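Local coordinates for protein malate oxidoreductase (Thermotoga maritima, PDB 1VL6) that probably catalyses, as a malic enzyme, the NAD-dependent oxidative decarboxylation of malate to pyruvate, at residues 195-200 against 205-210; 173-178 against 289-294; 220-225 against 258-263; 169-174 against 201-206. All blocks are in the same frame, centred on the assembly; numbering follows the deposited sequence.

Contact 1 of 4, residues 195-200 against 205-210; sequences VVVNGI and YNIVKF
Val-197 on strand 194-198 and Val-208 on helix 202-214 make the centre of an entirely apolar joint. One methyl does most of the work on the helix side: CG2 of Val-208, which is within 4.2 Å of all three side-chain carbons of Val-197. The same methyl receives the end of Ile-200, whose CD1 comes to 4.1 Å from Val-208 CG2, with these two side chains running at about a right angle. Val-197 CG2 also reaches CG2 of Ile-207, at 4.2 Å, one residue earlier on the helix.

Ile-200 also packs on backbone. Its CG2 branch, anti to the backbone N, rests 3.7 Å from Tyr-205 N, beside the Tyr-205 CA, where the chain has just turned into the helix.

Polar groups keep to the far side. The ring of Tyr-205 leads away from the strand, and its OH takes a 2.7 Å hydrogen bond from Lys-209 NZ, one turn on. Glu-243 joins both, by a hydrogen bond to the hydroxyl and a salt bridge to the lysine, so the two charges are probably compensated there.

Between strand and helix, Gly-199 adopts phi 100° and psi 91°, backbone angles at which a CB would press on the preceding carbonyl O. The glycine pattern of this tight strand-turn-helix fits GxGxxG, consistent with the first beta-alpha-beta unit of a Rossmann-type NAD-binding domain.

Contact 2 of 4, residues 173-178 against 289-294; sequences VVVSAA and VIFALA
The Rossmann-type sheet of the NAD-binding domain is covered on one side by helix 166-186, and Phe-291 of strand 289-292 is the side chain that meets it most broadly, against Val-175 and Ala-178. The ring's edge meets backbone atoms. Its CZ lies 3.6 Å from the carbonyl carbon C of Ala-178, near the ring plane, while CE2 sits 3.8 Å from Val-175 O, also at the edge. The Ala-178 methyl sits instead to one face, above the CE2-CZ rim, with CB 3.7 Å from Phe-291 CE2. Because CG stands anti to the carbonyl carbon of its own residue (chi1 -74°), the ring projects from the strand toward the helix backbone at Val-175 and Ala-178. An alanine here would remove the whole ring and is likely to open a gap between strand and helix, leaving the Ala-178 methyl without its aromatic partner on the strand. Nearby, Ile-268 of the adjacent strand 266-269 touches both Phe-291 and Val-175, and Ile-207 of helix 202-214 packs on the valine as well. Val-175 splits its methyls between two residues of the 289-294 segment: CG1 faces CD2 of Phe-291 at 4.3 Å, and CG2 meets CD1 of Leu-293, just past the strand end, at 3.8 Å.

Contact 3 of 4, residues 220-225 against 258-263; sequences VAVDRK and ETALEG
Asp-223 OD1 accepts the backbone N-H of Arg-224 at 2.7 Å, with an N-H...O angle of 155°. The donor comes from the anti side of the oxygen, 27° out of the carboxylate plane. The other oxygen, OD2, takes the backbone N of Ile-200, so two N-H groups fix the rotation of the carboxylate at the end of strand 218-223. An acid at the end of the second strand of a Rossmann unit is common in NAD-preferring enzymes, consistent with the NAD dependence of this one.

The contact with the 258-263 segment is made further back on the strand and is wholly apolar. Val-220 and Val-222, two residues apart and so on the same face, both point at the single methyl of Ala-260. They use different branches: Val-220 sends CG1, anti to its backbone N, to 4.1 Å from Ala-260 CB, and Val-222 sends CG2, anti to its carbonyl carbon, to 4.1 Å from the same atom.

Lys-194 NZ hydrogen-bonds to the carbonyl oxygens of Ala-260 and Glu-262. Val-196 of neighbouring strand 194-198 touches both Val-222 and Ala-260, so the short helix 257-261 rests over two adjacent strands.

Contact 4 of 4, residues 169-174 against 201-206; sequences QGTAVV and GAAGYN
Thr-171 holds OG1 anti to its carbonyl carbon (chi1 -57°), which turns the methyl CG2 to face Ala-203, and Asn-206 likewise sets CG anti to its carbonyl carbon (chi1 -74°), which leaves CB against Ala-172 and turns the amide away from it, back along its own helix to Ala-202. The apolar touches that result are small. Thr-171 CG2 lies 3.9 Å from Ala-203 CB, and Ala-172 CB lies 3.9 Å from Asn-206 CB, the methyl also nearing the backbone carbon of Asn-206.

With such short side chains between them, helices 166-186 and 202-214 come close, the CA atoms of Ala-172 and Asn-206 standing 5.8 Å apart. This is the start of the helix after the glycine-rich turn of a Rossmann-type domain, where Gly-201 and Gly-204 belong to a probable GxGxxG sequence; Gly-201 O accepts the N-H of Tyr-205 at 3.1 Å.

The polar ends bond within their own helices or beyond them. Asn-206 ND2 donates to Ala-202 O at 2.7 Å, an almost straight approach to the carbonyl (C=O...N 169°) with the acceptor in the plane of the Asn-206 amide, and Gln-168 OE1 is a second partner of the same nitrogen. The hydroxyl OG1 of Thr-171 is hydrogen-bonded to Asn-326 OD1 and to Asp-167 O.

How the contacts relate
All four contacts lie in the NAD-binding domain. Contacts 1, 2 and 3 are buried and join the central sheet to helices that cover it, mainly through valine, isoleucine, leucine, alanine and one phenylalanine; contact 4 is only partly buried, pairs two helices, and uses small side chains edged with polar groups. Contacts 1 and 4 share helix 202-214, and contacts 2 and 4 share helix 166-186, so 4 ties together the covers of the other two. Phe-210 makes this concrete, its CD1 lying 3.5 Å from Ala-172 CB. Contact 3 sits apart, centred about 17 Å from the centre of contact 2, yet strand pairing links it directly to contact 1.

Contact 1 of 4, residues 195-200 against 205-210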
loop_
_atom_site.group_PDB
_atom_site.type_symbol
_atom_site.label_atom_id
_atom_site.label_comp_id
_atom_site.label_asym_id
_atom_site.label_seq_id
_atom_site.Cartn_x
_atom_site.Cartn_y
_atom_site.Cartn_z
ATOM N N VAL A 195 -36.918 0.482 -31.955
ATOM C CA VAL A 195 -35.624 0.092 -31.505
ATOM C C VAL A 195 -35.466 -1.404 -31.592
ATOM O O VAL A 195 -36.234 -2.131 -30.977
ATOM C CB VAL A 195 -35.442 0.446 -30.053
ATOM C CG1 VAL A 195 -33.987 0.088 -29.602
ATOM C CG2 VAL A 195 -35.763 1.920 -29.814
ATOM N N VAL A 196 -34.465 -1.870 -32.351
ATOM C CA VAL A 196 -34.231 -3.284 -32.514
ATOM C C VAL A 196 -33.140 -3.689 -31.549
ATOM O O VAL A 196 -32.051 -3.156 -31.636
ATOM C CB VAL A 196 -33.786 -3.628 -33.927
ATOM C CG1 VAL A 196 -33.345 -5.079 -33.985
ATOM C CG2 VAL A 196 -34.907 -3.451 -34.890
ATOM N N VAL A 197 -33.415 -4.641 -30.656
ATOM C CA VAL A 197 -32.396 -5.211 -29.810
ATOM C C VAL A 197 -32.081 -6.629 -30.265
ATOM O O VAL A 197 -32.959 -7.483 -30.254
ATOM C CB VAL A 197 -32.853 -5.262 -28.375
ATOM C CG1 VAL A 197 -31.724 -5.856 -27.460
ATOM C CG2 VAL A 197 -33.257 -3.897 -27.909
ATOM N N ASN A 198 -30.825 -6.896 -30.621
ATOM C CA ASN A 198 -30.440 -8.217 -31.085
ATOM C C ASN A 198 -29.502 -8.904 -30.116
ATOM O O ASN A 198 -28.433 -8.379 -29.805
ATOM C CB ASN A 198 -29.734 -8.127 -32.422
ATOM C CG ASN A 198 -29.464 -9.509 -33.047
ATOM O OD1 ASN A 198 -30.372 -10.128 -33.552
ATOM N ND2 ASN A 198 -28.201 -9.978 -33.016
ATOM N N GLY A 199 -29.879 -10.114 -29.696
ATOM C CA GLY A 199 -29.101 -10.941 -28.757
ATOM C C GLY A 199 -29.687 -10.800 -27.371
ATOM O O GLY A 199 -29.306 -9.906 -26.614
ATOM N N ILE A 200 -30.619 -11.685 -27.040
ATOM C CA ILE A 200 -31.378 -11.561 -25.786
ATOM C C ILE A 200 -30.805 -12.506 -24.752
ATOM O O ILE A 200 -31.433 -13.476 -24.341
ATOM C CB ILE A 200 -32.871 -11.847 -26.025
ATOM C CG1 ILE A 200 -33.384 -11.077 -27.261
ATOM C CG2 ILE A 200 -33.690 -11.465 -24.792
ATOM C CD1 ILE A 200 -33.532 -9.631 -27.004
ATOM N N TYR A 205 -31.914 -8.997 -22.609
ATOM C CA TYR A 205 -33.079 -9.103 -21.748
ATOM C C TYR A 205 -33.257 -7.824 -20.912
ATOM O O TYR A 205 -34.365 -7.250 -20.854
ATOM C CB TYR A 205 -32.880 -10.312 -20.817
ATOM C CG TYR A 205 -33.989 -10.578 -19.835
ATOM C CD1 TYR A 205 -35.125 -11.274 -20.224
ATOM C CD2 TYR A 205 -33.892 -10.153 -18.528
ATOM C CE1 TYR A 205 -36.144 -11.515 -19.357
ATOM C CE2 TYR A 205 -34.917 -10.412 -17.624
ATOM C CZ TYR A 205 -36.037 -11.086 -18.052
ATOM O OH TYR A 205 -37.046 -11.340 -17.193
ATOM N N ASN A 206 -32.170 -7.376 -20.276
ATOM C CA ASN A 206 -32.280 -6.233 -19.394
ATOM C C ASN A 206 -32.392 -4.924 -20.155
ATOM O O ASN A 206 -33.128 -3.996 -19.723
ATOM C CB ASN A 206 -31.132 -6.170 -18.426
ATOM C CG ASN A 206 -31.246 -7.197 -17.336
ATOM O OD1 ASN A 206 -31.834 -6.920 -16.308
ATOM N ND2 ASN A 206 -30.626 -8.361 -17.517
ATOM N N ILE A 207 -31.680 -4.846 -21.278
ATOM C CA ILE A 207 -31.758 -3.657 -22.142
ATOM C C ILE A 207 -33.206 -3.466 -22.602
ATOM O O ILE A 207 -33.756 -2.357 -22.578
ATOM C CB ILE A 207 -30.829 -3.789 -23.362
ATOM C CG1 ILE A 207 -29.368 -3.593 -22.936
ATOM C CG2 ILE A 207 -31.191 -2.773 -24.411
ATOM C CD1 ILE A 207 -28.358 -4.257 -23.880
ATOM N N VAL A 208 -33.845 -4.554 -22.999
ATOM C CA VAL A 208 -35.241 -4.454 -23.422
ATOM C C VAL A 208 -36.088 -3.861 -22.307
ATOM O O VAL A 208 -36.853 -2.934 -22.523
ATOM C CB VAL A 208 -35.779 -5.828 -23.799
ATOM C CG1 VAL A 208 -37.320 -5.787 -24.029
ATOM C CG2 VAL A 208 -35.043 -6.347 -25.014
ATOM N N LYS A 209 -35.960 -4.404 -21.112
ATOM C CA LYS A 209 -36.773 -3.941 -19.992
ATOM C C LYS A 209 -36.490 -2.476 -19.585
ATOM O O LYS A 209 -37.400 -1.756 -19.230
ATOM C CB LYS A 209 -36.583 -4.876 -18.781
ATOM C CG LYS A 209 -37.361 -6.160 -18.896
ATOM C CD LYS A 209 -37.181 -6.994 -17.671
ATOM C CE LYS A 209 -38.091 -8.201 -17.664
ATOM N NZ LYS A 209 -37.854 -8.899 -16.392
ATOM N N PHE A 210 -35.236 -2.045 -19.623
ATOM C CA PHE A 210 -34.921 -0.646 -19.333
ATOM C C PHE A 210 -35.517 0.261 -20.364
ATOM O O PHE A 210 -36.054 1.297 -19.989
ATOM C CB PHE A 210 -33.409 -0.367 -19.280
ATOM C CG PHE A 210 -32.788 -0.560 -17.931
ATOM C CD1 PHE A 210 -32.691 -1.816 -17.367
ATOM C CD2 PHE A 210 -32.297 0.512 -17.224
ATOM C CE1 PHE A 210 -32.122 -1.995 -16.129
ATOM C CE2 PHE A 210 -31.718 0.328 -16.010
ATOM C CZ PHE A 210 -31.633 -0.925 -15.456
#

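Contact 2 of 4, residues 173-178 against 289-294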
loop_
_atom_site.group_PDB
_atom_site.type_symbol
_atom_site.label_atom_id
_atom_site.label_comp_id
_atom_site.label_asym_id
_atom_site.label_seq_id
_atom_site.Cartn_x
_atom_site.Cartn_y
_atom_site.Cartn_z
ATOM N N VAL A 173 -27.594 -0.178 -17.800
ATOM C CA VAL A 173 -27.481 1.228 -17.371
ATOM C C VAL A 173 -26.732 2.065 -18.406
ATOM O O VAL A 173 -27.217 3.110 -18.838
ATOM C CB VAL A 173 -26.808 1.341 -16.009
ATOM C CG1 VAL A 173 -26.388 2.773 -15.695
ATOM C CG2 VAL A 173 -27.753 0.851 -14.960
ATOM N N VAL A 174 -25.580 1.584 -18.829
ATOM C CA VAL A 174 -24.787 2.335 -19.759
ATOM C C VAL A 174 -25.446 2.397 -21.138
ATOM O O VAL A 174 -25.443 3.443 -21.778
ATOM C CB VAL A 174 -23.378 1.759 -19.865
ATOM C CG1 VAL A 174 -22.536 2.600 -20.762
ATOM C CG2 VAL A 174 -22.742 1.753 -18.524
ATOM N N VAL A 175 -26.035 1.309 -21.599
ATOM C CA VAL A 175 -26.710 1.327 -22.912
ATOM C C VAL A 175 -27.852 2.353 -22.880
ATOM O O VAL A 175 -28.025 3.121 -23.801
ATOM C CB VAL A 175 -27.263 -0.032 -23.236
ATOM C CG1 VAL A 175 -28.224 0.014 -24.422
ATOM C CG2 VAL A 175 -26.120 -1.052 -23.499
ATOM N N SER A 176 -28.588 2.387 -21.774
ATOM C CA SER A 176 -29.687 3.287 -21.602
ATOM C C SER A 176 -29.228 4.725 -21.627
ATOM O O SER A 176 -29.854 5.557 -22.286
ATOM C CB SER A 176 -30.363 3.007 -20.277
ATOM O OG SER A 176 -31.032 1.760 -20.327
ATOM N N ALA A 177 -28.162 5.069 -20.924
ATOM C CA ALA A 177 -27.701 6.458 -20.969
ATOM C C ALA A 177 -27.263 6.820 -22.372
ATOM O O ALA A 177 -27.567 7.882 -22.856
ATOM C CB ALA A 177 -26.571 6.685 -20.012
ATOM N N ALA A 178 -26.527 5.926 -23.024
ATOM C CA ALA A 178 -26.084 6.171 -24.392
ATOM C C ALA A 178 -27.301 6.387 -25.272
ATOM O O ALA A 178 -27.318 7.273 -26.114
ATOM C CB ALA A 178 -25.268 4.976 -24.893
ATOM N N VAL A 289 -29.185 4.962 -35.792
ATOM C CA VAL A 289 -28.233 4.823 -34.744
ATOM C C VAL A 289 -27.963 3.358 -34.557
ATOM O O VAL A 289 -28.926 2.547 -34.518
ATOM C CB VAL A 289 -28.763 5.405 -33.431
ATOM C CG1 VAL A 289 -27.793 5.084 -32.257
ATOM C CG2 VAL A 289 -28.887 6.866 -33.570
ATOM N N ILE A 290 -26.667 3.030 -34.463
ATOM C CA ILE A 290 -26.161 1.653 -34.448
ATOM C C ILE A 290 -25.233 1.501 -33.233
ATOM O O ILE A 290 -24.115 2.085 -33.216
ATOM C CB ILE A 290 -25.312 1.379 -35.709
ATOM C CG1 ILE A 290 -26.099 1.615 -36.993
ATOM C CG2 ILE A 290 -24.700 -0.046 -35.694
ATOM C CD1 ILE A 290 -27.177 0.704 -37.225
ATOM N N PHE A 291 -25.714 0.769 -32.215
ATOM C CA PHE A 291 -24.926 0.426 -31.056
ATOM C C PHE A 291 -24.553 -1.025 -31.377
ATOM O O PHE A 291 -25.428 -1.929 -31.312
ATOM C CB PHE A 291 -25.763 0.473 -29.765
ATOM C CG PHE A 291 -26.107 1.856 -29.234
ATOM C CD1 PHE A 291 -25.832 3.022 -29.920
ATOM C CD2 PHE A 291 -26.819 1.965 -28.035
ATOM C CE1 PHE A 291 -26.197 4.263 -29.389
ATOM C CE2 PHE A 291 -27.183 3.200 -27.494
ATOM C CZ PHE A 291 -26.869 4.344 -28.171
ATOM N N ALA A 292 -23.310 -1.262 -31.768
ATOM C CA ALA A 292 -22.920 -2.612 -32.125
ATOM C C ALA A 292 -21.934 -3.063 -31.103
ATOM O O ALA A 292 -20.731 -2.870 -31.267
ATOM C CB ALA A 292 -22.333 -2.665 -33.537
ATOM N N LEU A 293 -22.456 -3.691 -30.060
ATOM C CA LEU A 293 -21.694 -3.949 -28.837
ATOM C C LEU A 293 -21.216 -5.408 -28.718
ATOM O O LEU A 293 -20.638 -5.801 -27.718
ATOM C CB LEU A 293 -22.533 -3.569 -27.610
ATOM C CG LEU A 293 -23.259 -2.221 -27.717
ATOM C CD1 LEU A 293 -24.063 -1.907 -26.522
ATOM C CD2 LEU A 293 -22.286 -1.146 -27.963
ATOM N N ALA A 294 -21.402 -6.225 -29.727
ATOM C CA ALA A 294 -20.802 -7.569 -29.637
ATOM C C ALA A 294 -19.320 -7.468 -29.285
ATOM O O ALA A 294 -18.595 -6.639 -29.817
ATOM C CB ALA A 294 -20.980 -8.346 -30.921
#

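Contact 3 of 4, residues 220-225 against 258-263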
loop_
_atom_site.group_PDB
_atom_site.type_symbol
_atom_site.label_atom_id
_atom_site.label_comp_id
_atom_site.label_asym_id
_atom_site.label_seq_id
_atom_site.Cartn_x
_atom_site.Cartn_y
_atom_site.Cartn_z
ATOM N N VAL A 220 -38.246 -4.099 -30.569
ATOM C CA VAL A 220 -38.297 -5.346 -31.306
ATOM C C VAL A 220 -37.078 -6.171 -30.930
ATOM O O VAL A 220 -35.954 -5.760 -31.205
ATOM C CB VAL A 220 -38.336 -5.076 -32.811
ATOM C CG1 VAL A 220 -38.402 -6.375 -33.591
ATOM C CG2 VAL A 220 -39.547 -4.208 -33.153
ATOM N N ALA A 221 -37.327 -7.300 -30.288
ATOM C CA ALA A 221 -36.300 -8.206 -29.810
ATOM C C ALA A 221 -35.987 -9.272 -30.864
ATOM O O ALA A 221 -36.896 -9.827 -31.512
ATOM C CB ALA A 221 -36.784 -8.892 -28.569
ATOM N N VAL A 222 -34.704 -9.583 -31.018
ATOM C CA VAL A 222 -34.274 -10.548 -32.034
ATOM C C VAL A 222 -33.165 -11.409 -31.450
ATOM O O VAL A 222 -32.309 -10.909 -30.727
ATOM C CB VAL A 222 -33.773 -9.818 -33.296
ATOM C CG1 VAL A 222 -33.789 -10.722 -34.491
ATOM C CG2 VAL A 222 -34.617 -8.585 -33.566
ATOM N N ASP A 223 -33.196 -12.693 -31.756
ATOM C CA ASP A 223 -32.152 -13.608 -31.352
ATOM C C ASP A 223 -31.938 -14.586 -32.537
ATOM O O ASP A 223 -32.331 -14.295 -33.666
ATOM C CB ASP A 223 -32.564 -14.296 -30.052
ATOM C CG ASP A 223 -31.377 -14.761 -29.233
ATOM O OD1 ASP A 223 -30.779 -15.818 -29.617
ATOM O OD2 ASP A 223 -30.991 -14.145 -28.187
ATOM N N ARG A 224 -31.298 -15.715 -32.285
ATOM C CA ARG A 224 -30.727 -16.544 -33.329
ATOM C C ARG A 224 -31.712 -17.124 -34.295
ATOM O O ARG A 224 -31.352 -17.425 -35.405
ATOM C CB ARG A 224 -29.970 -17.736 -32.686
ATOM C CG ARG A 224 -28.692 -17.353 -31.985
ATOM C CD ARG A 224 -27.671 -16.614 -32.881
ATOM N NE ARG A 224 -27.099 -17.509 -33.898
ATOM C CZ ARG A 224 -26.137 -18.398 -33.656
ATOM N NH1 ARG A 224 -25.623 -18.512 -32.424
ATOM N NH2 ARG A 224 -25.685 -19.171 -34.643
ATOM N N LYS A 225 -32.934 -17.344 -33.853
ATOM C CA LYS A 225 -33.976 -17.932 -34.713
ATOM C C LYS A 225 -34.939 -16.842 -35.205
ATOM O O LYS A 225 -36.026 -17.130 -35.640
ATOM C CB LYS A 225 -34.724 -19.057 -33.970
ATOM C CG LYS A 225 -33.880 -20.368 -33.757
ATOM C CD LYS A 225 -34.285 -21.581 -34.639
ATOM N N GLU A 258 -32.984 -8.669 -40.591
ATOM C CA GLU A 258 -33.085 -7.766 -41.734
ATOM C C GLU A 258 -34.468 -7.151 -41.845
ATOM O O GLU A 258 -34.607 -5.950 -42.000
ATOM C CB GLU A 258 -32.699 -8.483 -43.021
ATOM C CG GLU A 258 -32.574 -7.521 -44.169
ATOM C CD GLU A 258 -32.361 -8.204 -45.489
ATOM O OE1 GLU A 258 -32.076 -9.441 -45.544
ATOM O OE2 GLU A 258 -32.478 -7.479 -46.472
ATOM N N THR A 259 -35.480 -7.986 -41.727
ATOM C CA THR A 259 -36.871 -7.557 -41.637
ATOM C C THR A 259 -37.129 -6.580 -40.462
ATOM O O THR A 259 -37.793 -5.541 -40.619
ATOM C CB THR A 259 -37.705 -8.820 -41.447
ATOM O OG1 THR A 259 -37.738 -9.584 -42.669
ATOM C CG2 THR A 259 -39.145 -8.492 -41.155
ATOM N N ALA A 260 -36.581 -6.906 -39.295
ATOM C CA ALA A 260 -36.717 -6.057 -38.103
ATOM C C ALA A 260 -36.192 -4.668 -38.313
ATOM O O ALA A 260 -36.746 -3.714 -37.770
ATOM C CB ALA A 260 -36.026 -6.677 -36.910
ATOM N N LEU A 261 -35.125 -4.550 -39.096
ATOM C CA LEU A 261 -34.461 -3.283 -39.234
ATOM C C LEU A 261 -35.155 -2.343 -40.196
ATOM O O LEU A 261 -34.826 -1.180 -40.210
ATOM C CB LEU A 261 -33.032 -3.504 -39.658
ATOM C CG LEU A 261 -32.156 -4.181 -38.615
ATOM C CD1 LEU A 261 -30.957 -4.737 -39.284
ATOM C CD2 LEU A 261 -31.697 -3.194 -37.526
ATOM N N GLU A 262 -36.109 -2.814 -40.990
ATOM C CA GLU A 262 -36.788 -1.931 -41.924
ATOM C C GLU A 262 -37.423 -0.809 -41.131
ATOM O O GLU A 262 -38.262 -1.055 -40.266
ATOM C CB GLU A 262 -37.846 -2.656 -42.702
ATOM C CG GLU A 262 -37.303 -3.542 -43.793
ATOM C CD GLU A 262 -38.357 -4.528 -44.303
ATOM O OE1 GLU A 262 -39.543 -4.121 -44.409
ATOM O OE2 GLU A 262 -38.003 -5.706 -44.585
ATOM N N GLY A 263 -36.975 0.421 -41.392
ATOM C CA GLY A 263 -37.536 1.580 -40.754
ATOM C C GLY A 263 -37.104 1.786 -39.328
ATOM O O GLY A 263 -37.475 2.761 -38.713
#

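Contact 4 of 4, residues 169-174 against 201-206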
loop_
_atom_site.group_PDB
_atom_site.type_symbol
_atom_site.label_atom_id
_atom_site.label_comp_id
_atom_site.label_asym_id
_atom_site.label_seq_id
_atom_site.Cartn_x
_atom_site.Cartn_y
_atom_site.Cartn_z
ATOM N N GLN A 169 -27.113 -5.637 -15.327
ATOM C CA GLN A 169 -27.575 -4.313 -14.822
ATOM C C GLN A 169 -26.656 -3.173 -15.266
ATOM O O GLN A 169 -27.109 -2.083 -15.603
ATOM C CB GLN A 169 -27.774 -4.307 -13.275
ATOM C CG GLN A 169 -28.780 -5.389 -12.812
ATOM C CD GLN A 169 -28.676 -5.749 -11.351
ATOM O OE1 GLN A 169 -27.625 -6.189 -10.905
ATOM N NE2 GLN A 169 -29.754 -5.526 -10.587
ATOM N N GLY A 170 -25.369 -3.437 -15.282
ATOM C CA GLY A 170 -24.399 -2.456 -15.739
ATOM C C GLY A 170 -24.540 -2.173 -17.214
ATOM O O GLY A 170 -24.641 -1.020 -17.634
ATOM N N THR A 171 -24.582 -3.211 -18.022
ATOM C CA THR A 171 -24.731 -3.002 -19.442
ATOM C C THR A 171 -25.997 -2.281 -19.719
ATOM O O THR A 171 -26.023 -1.403 -20.567
ATOM C CB THR A 171 -24.802 -4.295 -20.174
ATOM O OG1 THR A 171 -23.648 -5.072 -19.895
ATOM C CG2 THR A 171 -24.750 -4.051 -21.702
ATOM N N ALA A 172 -27.076 -2.659 -19.037
ATOM C CA ALA A 172 -28.348 -1.987 -19.272
ATOM C C ALA A 172 -28.279 -0.496 -18.890
ATOM O O ALA A 172 -28.808 0.346 -19.576
ATOM C CB ALA A 172 -29.454 -2.683 -18.508
ATOM N N VAL A 173 -27.594 -0.178 -17.800
ATOM C CA VAL A 173 -27.481 1.228 -17.371
ATOM C C VAL A 173 -26.732 2.065 -18.406
ATOM O O VAL A 173 -27.217 3.110 -18.838
ATOM C CB VAL A 173 -26.808 1.341 -16.009
ATOM C CG1 VAL A 173 -26.388 2.773 -15.695
ATOM C CG2 VAL A 173 -27.753 0.851 -14.960
ATOM N N VAL A 174 -25.580 1.584 -18.829
ATOM C CA VAL A 174 -24.787 2.335 -19.759
ATOM C C VAL A 174 -25.446 2.397 -21.138
ATOM O O VAL A 174 -25.443 3.443 -21.778
ATOM C CB VAL A 174 -23.378 1.759 -19.865
ATOM C CG1 VAL A 174 -22.536 2.600 -20.762
ATOM C CG2 VAL A 174 -22.742 1.753 -18.524
ATOM N N GLY A 201 -29.562 -12.244 -24.384
ATOM C CA GLY A 201 -28.892 -12.938 -23.300
ATOM C C GLY A 201 -28.960 -12.049 -22.078
ATOM O O GLY A 201 -29.931 -11.323 -21.909
ATOM N N ALA A 202 -27.895 -12.047 -21.284
ATOM C CA ALA A 202 -27.907 -11.364 -19.996
ATOM C C ALA A 202 -28.135 -9.882 -20.174
ATOM O O ALA A 202 -28.940 -9.273 -19.444
ATOM C CB ALA A 202 -26.649 -11.601 -19.265
ATOM N N ALA A 203 -27.460 -9.307 -21.170
ATOM C CA ALA A 203 -27.591 -7.904 -21.442
ATOM C C ALA A 203 -28.884 -7.600 -22.144
ATOM O O ALA A 203 -29.587 -6.665 -21.738
ATOM C CB ALA A 203 -26.453 -7.471 -22.283
ATOM N N GLY A 204 -29.174 -8.345 -23.224
ATOM C CA GLY A 204 -30.308 -8.017 -24.094
ATOM C C GLY A 204 -31.658 -7.964 -23.384
ATOM O O GLY A 204 -32.423 -7.012 -23.504
ATOM N N TYR A 205 -31.914 -8.997 -22.609
ATOM C CA TYR A 205 -33.079 -9.103 -21.748
ATOM C C TYR A 205 -33.257 -7.824 -20.912
ATOM O O TYR A 205 -34.365 -7.250 -20.854
ATOM C CB TYR A 205 -32.880 -10.312 -20.817
ATOM C CG TYR A 205 -33.989 -10.578 -19.835
ATOM C CD1 TYR A 205 -35.125 -11.274 -20.224
ATOM C CD2 TYR A 205 -33.892 -10.153 -18.528
ATOM C CE1 TYR A 205 -36.144 -11.515 -19.357
ATOM C CE2 TYR A 205 -34.917 -10.412 -17.624
ATOM C CZ TYR A 205 -36.037 -11.086 -18.052
ATOM O OH TYR A 205 -37.046 -11.340 -17.193
ATOM N N ASN A 206 -32.170 -7.376 -20.276
ATOM C CA ASN A 206 -32.280 -6.233 -19.394
ATOM C C ASN A 206 -32.392 -4.924 -20.155
ATOM O O ASN A 206 -33.128 -3.996 -19.723
ATOM C CB ASN A 206 -31.132 -6.170 -18.426
ATOM C CG ASN A 206 -31.246 -7.197 -17.336
ATOM O OD1 ASN A 206 -31.834 -6.920 -16.308
ATOM N ND2 ASN A 206 -30.626 -8.361 -17.517
#